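Local coordinates for protein rhamnogalacturonan endolyase YesW (Bacillus subtilis, PDB 2ZUX) that degrades type I rhamnogalacturonan of plant cell walls by endo-type eliminative cleavage and requires calcium or manganese for activity, at residues A389-S394 / G401-G406; L378-V383 / S394-A399. All blocks are in the same frame, centred on the assembly; numbering follows the deposited sequence.

Contact 1 of 2, residues A389-S394 / G401-G406; sequences AKYGLS and GKILWG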
loop_
_atom_site.group_PDB
_atom_site.type_symbol
_atom_site.label_atom_id
_atom_site.label_comp_id
_atom_site.label_asym_id
_atom_site.label_seq_id
_atom_site.Cartn_x
_atom_site.Cartn_y
_atom_site.Cartn_z
ATOM N N ALA A 389 5.271 -3.202 -28.054
ATOM C CA ALA A 389 3.975 -2.630 -27.723
ATOM C C ALA A 389 3.756 -1.320 -28.475
ATOM O O ALA A 389 4.689 -0.542 -28.674
ATOM C CB ALA A 389 3.861 -2.407 -26.220
ATOM N N LYS A 390 2.514 -1.100 -28.894
ATOM C CA LYS A 390 2.083 0.132 -29.546
ATOM C C LYS A 390 2.464 1.371 -28.726
ATOM O O LYS A 390 2.852 2.409 -29.271
ATOM C CB LYS A 390 0.566 0.050 -29.781
ATOM C CG LYS A 390 -0.141 1.314 -30.209
ATOM C CD LYS A 390 -1.574 0.982 -30.637
ATOM C CE LYS A 390 -2.409 2.218 -30.936
ATOM N NZ LYS A 390 -1.746 3.197 -31.832
ATOM N N TYR A 391 2.344 1.245 -27.405
ATOM C CA TYR A 391 2.757 2.293 -26.478
ATOM C C TYR A 391 3.637 1.724 -25.376
ATOM O O TYR A 391 3.366 0.632 -24.871
ATOM C CB TYR A 391 1.537 2.957 -25.826
ATOM C CG TYR A 391 0.510 3.524 -26.783
ATOM C CD1 TYR A 391 0.860 4.488 -27.735
ATOM C CD2 TYR A 391 -0.822 3.118 -26.720
ATOM C CE1 TYR A 391 -0.091 5.013 -28.604
ATOM C CE2 TYR A 391 -1.773 3.636 -27.583
ATOM C CZ TYR A 391 -1.405 4.586 -28.514
ATOM O OH TYR A 391 -2.355 5.094 -29.372
ATOM N N GLY A 392 4.687 2.458 -25.010
ATOM C CA GLY A 392 5.473 2.146 -23.813
ATOM C C GLY A 392 4.878 2.773 -22.566
ATOM O O GLY A 392 5.194 2.376 -21.448
ATOM N N LEU A 393 4.040 3.782 -22.764
ATOM C CA LEU A 393 3.308 4.407 -21.670
ATOM C C LEU A 393 1.928 4.742 -22.189
ATOM O O LEU A 393 1.776 5.240 -23.309
ATOM C CB LEU A 393 4.043 5.628 -21.107
ATOM C CG LEU A 393 4.712 6.634 -22.045
ATOM C CD1 LEU A 393 4.703 8.032 -21.452
ATOM C CD2 LEU A 393 6.150 6.209 -22.383
ATOM N N SER A 394 0.920 4.432 -21.384
ATOM C CA SER A 394 -0.459 4.613 -21.802
ATOM C C SER A 394 -1.229 5.329 -20.708
ATOM O O SER A 394 -1.000 5.113 -19.517
ATOM C CB SER A 394 -1.117 3.277 -22.164
ATOM O OG SER A 394 -1.183 2.391 -21.058
ATOM N N GLY A 401 -11.413 1.797 -20.608
ATOM C CA GLY A 401 -10.153 1.340 -21.176
ATOM C C GLY A 401 -9.699 2.115 -22.399
ATOM O O GLY A 401 -8.633 1.842 -22.939
ATOM N N LYS A 402 -10.507 3.078 -22.839
ATOM C CA LYS A 402 -10.168 3.886 -24.006
ATOM C C LYS A 402 -8.848 4.595 -23.753
ATOM O O LYS A 402 -8.678 5.272 -22.738
ATOM C CB LYS A 402 -11.264 4.917 -24.290
ATOM C CG LYS A 402 -10.936 5.883 -25.439
ATOM C CD LYS A 402 -12.077 6.863 -25.707
ATOM C CE LYS A 402 -11.776 7.797 -26.880
ATOM N NZ LYS A 402 -11.279 7.079 -28.090
ATOM N N ILE A 403 -7.913 4.455 -24.687
ATOM C CA ILE A 403 -6.650 5.172 -24.593
ATOM C C ILE A 403 -6.893 6.653 -24.888
ATOM O O ILE A 403 -7.378 7.012 -25.964
ATOM C CB ILE A 403 -5.578 4.586 -25.554
ATOM C CG1 ILE A 403 -5.392 3.077 -25.332
ATOM C CG2 ILE A 403 -4.253 5.333 -25.399
ATOM C CD1 ILE A 403 -4.953 2.671 -23.931
ATOM N N LEU A 404 -6.588 7.508 -23.917
ATOM C CA LEU A 404 -6.712 8.951 -24.101
ATOM C C LEU A 404 -5.487 9.473 -24.829
ATOM O O LEU A 404 -5.595 10.293 -25.746
ATOM C CB LEU A 404 -6.919 9.650 -22.759
ATOM C CG LEU A 404 -8.133 9.100 -22.011
ATOM C CD1 LEU A 404 -8.135 9.544 -20.562
ATOM C CD2 LEU A 404 -9.423 9.521 -22.697
ATOM N N TRP A 405 -4.320 8.979 -24.434
ATOM C CA TRP A 405 -3.083 9.218 -25.165
ATOM C C TRP A 405 -2.056 8.173 -24.764
ATOM O O TRP A 405 -2.174 7.544 -23.708
ATOM C CB TRP A 405 -2.548 10.640 -24.953
ATOM C CG TRP A 405 -2.212 10.988 -23.528
ATOM C CD1 TRP A 405 -3.057 11.520 -22.590
ATOM C CD2 TRP A 405 -0.938 10.845 -22.884
ATOM N NE1 TRP A 405 -2.385 11.723 -21.409
ATOM C CE2 TRP A 405 -1.089 11.303 -21.557
ATOM C CE3 TRP A 405 0.318 10.379 -23.301
ATOM C CZ2 TRP A 405 -0.029 11.319 -20.646
ATOM C CZ3 TRP A 405 1.370 10.390 -22.395
ATOM C CH2 TRP A 405 1.188 10.855 -21.080
ATOM N N GLY A 406 -1.080 7.958 -25.634
ATOM C CA GLY A 406 0.007 7.037 -25.363
ATOM C C GLY A 406 1.214 7.436 -26.178
ATOM O O GLY A 406 1.094 8.198 -27.151
#
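Tyr-391 and Gly-406 meet ring to backbone in a beta hairpin. Strands 393-397 and 403-407 form it, the last two strands of a four-stranded antiparallel blade of the beta-propeller. The one bridge in this contact is the antiparallel, non-hydrogen-bonded pair Ser-394 and Gly-406, with the CA atoms 4.3 Å apart. A classic beta bulge marks the start of strand 393-397, where Gly-392 and Leu-393 face Val-407; a second lies where the chain turns a corner in 403-407, with Leu-404 and Trp-405 facing Phe-395.

Tyr-391 makes the largest single contribution from segment 389-394. Its CB points toward the other segment. CG lies anti to the carbonyl carbon (chi1 -55°), which swings the ring across Gly-406. CG lies close to Gly-406 CA. CD1 packs 3.4 Å from Gly-406 C, and CE1 is 3.7 Å from Gly-406 O. Across the ring from CD1 and CE1, CE2 touches Ile-403 CG2 obliquely at 3.7 Å. At the tip, Tyr-391 OH accepts a weak hydrogen bond from Lys-390 NZ at 3.2 Å.

The face toward Gly-406 makes a CH-pi contact. Gly-406 CA is 3.8 Å from the centroid of the Tyr-391 ring and 19° off its normal. Gly-406 fits here because it has no CB; one would point into the ring at CG. The opposite face is covered by Lys-390 CG, so the ring is sandwiched.

Trp-405 CB points away from segment 389-394. Its indole stacks on Phe-395 and its NE1 bonds to Ala-439 O. The far rim still turns back, bringing Trp-405 CZ3 to 4.2 Å from Leu-393 CD1.

Contact 2 of 2, residues L378-V383 / S394-A399; sequences LEVFQV and SFRDAA. With CA (calcium ion), chain J.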
loop_
_atom_site.group_PDB
_atom_site.type_symbol
_atom_site.label_atom_id
_atom_site.label_comp_id
_atom_site.label_asym_id
_atom_site.label_seq_id
_atom_site.Cartn_x
_atom_site.Cartn_y
_atom_site.Cartn_z
ATOM N N LEU A 378 -12.045 8.294 -13.340
ATOM C CA LEU A 378 -10.648 8.079 -12.995
ATOM C C LEU A 378 -9.857 7.743 -14.240
ATOM O O LEU A 378 -10.419 7.423 -15.290
ATOM C CB LEU A 378 -10.517 6.958 -11.962
ATOM C CG LEU A 378 -11.252 7.195 -10.641
ATOM C CD1 LEU A 378 -11.122 5.985 -9.737
ATOM C CD2 LEU A 378 -10.752 8.451 -9.937
ATOM N N GLU A 379 -8.543 7.861 -14.114
ATOM C CA GLU A 379 -7.628 7.587 -15.211
ATOM C C GLU A 379 -6.554 6.629 -14.712
ATOM O O GLU A 379 -6.263 6.571 -13.511
ATOM C CB GLU A 379 -7.003 8.882 -15.748
ATOM C CG GLU A 379 -7.984 9.835 -16.465
ATOM C CD GLU A 379 -8.832 10.681 -15.528
ATOM O OE1 GLU A 379 -8.364 11.053 -14.433
ATOM O OE2 GLU A 379 -9.983 11.016 -15.900
ATOM N N VAL A 380 -5.988 5.866 -15.640
ATOM C CA VAL A 380 -4.914 4.926 -15.322
ATOM C C VAL A 380 -3.707 5.245 -16.185
ATOM O O VAL A 380 -3.808 5.266 -17.417
ATOM C CB VAL A 380 -5.329 3.460 -15.562
ATOM C CG1 VAL A 380 -4.167 2.520 -15.247
ATOM C CG2 VAL A 380 -6.552 3.093 -14.741
ATOM N N PHE A 381 -2.583 5.523 -15.529
ATOM C CA PHE A 381 -1.314 5.667 -16.215
ATOM C C PHE A 381 -0.502 4.411 -15.979
ATOM O O PHE A 381 -0.362 3.955 -14.842
ATOM C CB PHE A 381 -0.550 6.892 -15.709
ATOM C CG PHE A 381 0.786 7.078 -16.379
ATOM C CD1 PHE A 381 0.860 7.343 -17.748
ATOM C CD2 PHE A 381 1.966 7.009 -15.650
ATOM C CE1 PHE A 381 2.088 7.500 -18.385
ATOM C CE2 PHE A 381 3.203 7.174 -16.278
ATOM C CZ PHE A 381 3.259 7.425 -17.651
ATOM N N GLN A 382 0.039 3.863 -17.061
ATOM C CA GLN A 382 0.709 2.572 -17.016
ATOM C C GLN A 382 1.887 2.581 -17.963
ATOM O O GLN A 382 1.857 3.261 -18.987
ATOM C CB GLN A 382 -0.261 1.476 -17.454
ATOM C CG GLN A 382 0.247 0.053 -17.271
ATOM C CD GLN A 382 -0.704 -0.983 -17.850
ATOM O OE1 GLN A 382 -1.766 -0.641 -18.378
ATOM N NE2 GLN A 382 -0.330 -2.256 -17.751
ATOM N N VAL A 383 2.929 1.840 -17.597
ATOM C CA VAL A 383 4.055 1.592 -18.492
ATOM C C VAL A 383 4.078 0.127 -18.902
ATOM O O VAL A 383 3.433 -0.725 -18.271
ATOM C CB VAL A 383 5.408 2.042 -17.880
ATOM C CG1 VAL A 383 5.411 3.557 -17.678
ATOM C CG2 VAL A 383 5.698 1.295 -16.572
ATOM N N SER A 394 0.920 4.432 -21.384
ATOM C CA SER A 394 -0.459 4.613 -21.802
ATOM C C SER A 394 -1.229 5.329 -20.708
ATOM O O SER A 394 -1.000 5.113 -19.517
ATOM C CB SER A 394 -1.117 3.277 -22.164
ATOM O OG SER A 394 -1.183 2.391 -21.058
ATOM N N PHE A 395 -2.138 6.202 -21.127
ATOM C CA PHE A 395 -2.949 6.999 -20.221
ATOM C C PHE A 395 -4.392 6.808 -20.680
ATOM O O PHE A 395 -4.745 7.179 -21.809
ATOM C CB PHE A 395 -2.506 8.460 -20.313
ATOM C CG PHE A 395 -3.125 9.370 -19.275
ATOM C CD1 PHE A 395 -2.386 9.809 -18.172
ATOM C CD2 PHE A 395 -4.423 9.848 -19.431
ATOM C CE1 PHE A 395 -2.953 10.674 -17.226
ATOM C CE2 PHE A 395 -4.993 10.698 -18.496
ATOM C CZ PHE A 395 -4.254 11.118 -17.389
ATOM N N ARG A 396 -5.208 6.179 -19.838
ATOM C CA ARG A 396 -6.510 5.704 -20.290
ATOM C C ARG A 396 -7.653 6.046 -19.351
ATOM O O ARG A 396 -7.450 6.341 -18.168
ATOM C CB ARG A 396 -6.463 4.190 -20.491
ATOM C CG ARG A 396 -6.559 3.371 -19.191
ATOM C CD ARG A 396 -6.370 1.917 -19.510
ATOM N NE ARG A 396 -6.680 0.952 -18.455
ATOM C CZ ARG A 396 -5.778 0.171 -17.850
ATOM N NH1 ARG A 396 -4.477 0.298 -18.093
ATOM N NH2 ARG A 396 -6.180 -0.740 -16.977
ATOM N N ASP A 397 -8.860 5.972 -19.909
ATOM C CA ASP A 397 -10.091 6.025 -19.148
ATOM C C ASP A 397 -10.152 4.754 -18.295
ATOM O O ASP A 397 -10.131 3.651 -18.826
ATOM C CB ASP A 397 -11.256 6.086 -20.143
ATOM C CG ASP A 397 -12.610 6.206 -19.477
ATOM O OD1 ASP A 397 -12.936 5.391 -18.590
ATOM O OD2 ASP A 397 -13.381 7.095 -19.898
ATOM N N ALA A 398 -10.220 4.910 -16.972
ATOM C CA ALA A 398 -10.171 3.749 -16.077
ATOM C C ALA A 398 -11.341 2.781 -16.270
ATOM O O ALA A 398 -11.192 1.569 -16.103
ATOM C CB ALA A 398 -10.088 4.197 -14.623
ATOM N N ALA A 399 -12.508 3.339 -16.587
ATOM C CA ALA A 399 -13.741 2.559 -16.699
ATOM C C ALA A 399 -13.918 1.859 -18.042
ATOM O O ALA A 399 -14.373 0.723 -18.088
ATOM C CB ALA A 399 -14.951 3.444 -16.415
HETATM CA CA CA J . -10.694 12.471 -14.086
HETATM O O HOH W 1 -3.252 2.876 -19.095
HETATM O O HOH W 2 -2.912 -0.121 -20.882
HETATM O O HOH W 3 -12.212 13.746 -12.677
#
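Val-380 and Arg-396 form a hydrogen-bonded pair in an antiparallel beta hairpin, the two middle strands of a beta-propeller blade. Two backbone bonds join them, and two more join Gln-382 and Ser-394. Ala-398 N adds a fifth to Leu-378 O at 3.0 Å, well above the carbonyl plane.

Apolar contacts line both faces. Phe-381 CD1 meets the edge of the Phe-395 ring at CD1, 4.1 Å away, the side chains roughly perpendicular. Val-380 CG2 touches Ala-398 CB at 3.7 Å.

Polar contacts gather beside Val-380. The extended Arg-396 chain runs alongside it, with Val-380 CG1 over one guanidinium face. Arg-396 NH1 gives a weak bond to Gln-382 OE1 (2.9 Å, 123° at the hydrogen). Gln-382 NE2 bonds to Asn-325 OD1. A water donates to Val-380 O and accepts from NH1; Arg-396 NH2 reaches Gly-344 O. Replacing Arg-396 by an alanine would probably cost Gly-344 O its arginine donor, leave Gln-382 OE1 with one donor fewer and uncover Val-380 CG1.

Glu-379 binds calcium with Asp-370 OD1, the backbone O atoms of Asp-372, Arg-375 and Gly-377, and a water. The carboxylate is bidentate: Glu-379 OE2 lies 2.4 Å from the calcium ion and OE1 2.8 Å.

How the contacts relate
The two contacts are neighbouring hairpins of one blade. They share Ser-394, and strand 393-397 serves both. Contact 2 is buried and closer to the centre of the chain, about 19 Å from it centre to centre, against about 25 Å for contact 1. Contact 1 is only partly buried and involves the blade's outermost strand, 403-407. Their chemistry differs accordingly. Contact 2 combines regular backbone bonding with buried polar groups, waters and a metal ligand. Contact 1 relies on aromatic and aliphatic packing around two bulges. Phe-395 joins them: its O probably accepts from Leu-404 N at 2.8 Å, and its N probably bonds to Trp-405 O.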